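Local coordinates for protein probable transcriptional regulator (Pseudomonas aeruginosa, PDB 2FBI) that probably binds DNA as a dimeric transcriptional regulator of the MarR family, through a winged helix-turn-helix domain in each subunit, at residues A[19-24]-A[116-121]. Sequence-based numbering, arbitrary orientation.
Sequences EAAMSF and QRIQER
The phenyl ring of F24 lies with one face over the CG1 methylene of I118, which sits 4.0 Å from the ring centroid and 22° off the ring normal, a CH-pi contact displaced toward the rim on the CB side. The isoleucine reaches this position through its first torsion (chi1 -70°), by which CG1 lies beside the backbone N, opposite the carbonyl carbon; the extended second torsion then carries CD1 to within 3.9 Å of CB of F24. The same methyl also touches the preceding turn, with CD1 of I118 4.1 Å from CB of A21.

Two arginines of 116-121 flank this apolar centre with their aliphatic portions. CB of R117 approaches CD1 of F24 obliquely at 4.1 Å, before the rest of its chain leads away. R121 turns CG opposite its backbone N and, extended as far as NE, crosses the end of the ring: its CD lies 3.8 Å from CZ of F24, at the edge and near the ring plane. Its guanidinium is tilted 45° to the ring, and NE is hydrogen-bonded to the carbonyl O of I140 of the second subunit, which also packs on F24.

No hydrogen bond joins the two segments. The contact joins the end of helix 10-22 and the residues that follow it to the last turns of the long helix 98-122, beside helix 124-138 and against the second subunit, in the helical dimerisation region characteristic of MarR proteins and apart from the three-stranded sheet of the winged helix.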
# COMPACT_ATOMS: atom_id res chain seq x y z
N GLU A 19 7.14 2.18 1.03
CA GLU A 19 7.68 3.38 0.31
C GLU A 19 9.18 3.38 0.43
O GLU A 19 9.87 3.46 -0.55
CB GLU A 19 7.10 4.69 0.85
CG GLU A 19 5.67 4.93 0.48
CD GLU A 19 5.47 5.04 -1.04
OE1 GLU A 19 6.24 5.79 -1.71
OE2 GLU A 19 4.57 4.35 -1.57
N ALA A 20 9.67 3.22 1.65
CA ALA A 20 11.12 2.95 1.85
C ALA A 20 11.73 1.92 0.86
O ALA A 20 12.62 2.26 0.10
CB ALA A 20 11.38 2.59 3.27
N ALA A 21 11.21 0.69 0.80
CA ALA A 21 11.72 -0.30 -0.14
C ALA A 21 11.55 0.09 -1.59
O ALA A 21 12.45 -0.22 -2.40
CB ALA A 21 11.05 -1.70 0.10
N MET A 22 10.42 0.73 -1.93
CA MET A 22 10.15 1.16 -3.30
C MET A 22 11.14 2.18 -3.87
O MET A 22 11.31 2.26 -5.08
CB MET A 22 8.70 1.65 -3.56
CG MET A 22 7.64 0.53 -3.61
SD MET A 22 7.80 -0.69 -4.94
CE MET A 22 7.74 0.31 -6.39
N SER A 23 11.77 2.98 -3.02
CA SER A 23 12.79 3.86 -3.60
C SER A 23 13.96 3.06 -4.23
O SER A 23 14.63 3.54 -5.13
CB SER A 23 13.28 4.91 -2.60
OG SER A 23 13.43 4.38 -1.31
N PHE A 24 14.16 1.82 -3.79
CA PHE A 24 15.16 0.93 -4.43
C PHE A 24 14.75 0.38 -5.78
O PHE A 24 15.62 0.01 -6.56
CB PHE A 24 15.56 -0.16 -3.47
CG PHE A 24 16.33 0.36 -2.30
CD1 PHE A 24 17.74 0.38 -2.33
CD2 PHE A 24 15.68 0.84 -1.19
CE1 PHE A 24 18.46 0.85 -1.24
CE2 PHE A 24 16.40 1.32 -0.10
CZ PHE A 24 17.80 1.32 -0.14
N GLN A 116 19.67 -7.04 -3.37
CA GLN A 116 21.00 -7.09 -2.73
C GLN A 116 21.33 -5.80 -1.95
O GLN A 116 21.83 -5.87 -0.84
CB GLN A 116 22.09 -7.44 -3.76
CG GLN A 116 21.98 -8.91 -4.21
CD GLN A 116 22.70 -9.26 -5.55
OE1 GLN A 116 22.99 -8.39 -6.41
NE2 GLN A 116 22.96 -10.57 -5.74
N ARG A 117 21.00 -4.64 -2.51
CA ARG A 117 21.16 -3.36 -1.80
C ARG A 117 20.30 -3.31 -0.54
O ARG A 117 20.75 -2.81 0.50
CB ARG A 117 20.84 -2.20 -2.72
CG ARG A 117 21.81 -2.05 -3.88
CD ARG A 117 21.51 -0.80 -4.76
NE ARG A 117 22.57 -0.62 -5.77
CZ ARG A 117 22.51 -0.93 -7.08
NH1 ARG A 117 21.41 -1.45 -7.64
NH2 ARG A 117 23.57 -0.70 -7.87
N ILE A 118 19.06 -3.84 -0.63
CA ILE A 118 18.16 -3.85 0.54
C ILE A 118 18.69 -4.80 1.62
O ILE A 118 18.70 -4.48 2.82
CB ILE A 118 16.68 -4.21 0.14
CG1 ILE A 118 16.06 -3.04 -0.67
CG2 ILE A 118 15.86 -4.60 1.39
CD1 ILE A 118 14.61 -3.23 -1.19
N GLN A 119 19.17 -5.95 1.18
CA GLN A 119 19.66 -6.99 2.09
C GLN A 119 20.88 -6.47 2.87
O GLN A 119 20.93 -6.58 4.09
CB GLN A 119 20.03 -8.20 1.26
CG GLN A 119 19.86 -9.53 1.94
CD GLN A 119 20.41 -10.63 1.05
OE1 GLN A 119 19.89 -10.86 -0.06
NE2 GLN A 119 21.50 -11.27 1.50
N GLU A 120 21.82 -5.84 2.17
CA GLU A 120 23.01 -5.23 2.80
C GLU A 120 22.67 -4.14 3.80
O GLU A 120 23.17 -4.14 4.91
CB GLU A 120 23.96 -4.69 1.73
CG GLU A 120 24.50 -5.77 0.82
CD GLU A 120 25.15 -5.24 -0.44
OE1 GLU A 120 25.20 -3.99 -0.62
OE2 GLU A 120 25.61 -6.08 -1.28
N ARG A 121 21.77 -3.25 3.42
CA ARG A 121 21.43 -2.10 4.21
C ARG A 121 20.45 -2.44 5.30
O ARG A 121 20.43 -1.77 6.33
CB ARG A 121 20.89 -1.04 3.28
CG ARG A 121 20.62 0.32 3.86
CD ARG A 121 20.32 1.26 2.69
NE ARG A 121 19.77 2.54 3.16
CZ ARG A 121 20.50 3.56 3.59
NH1 ARG A 121 21.82 3.45 3.62
NH2 ARG A 121 19.90 4.66 4.01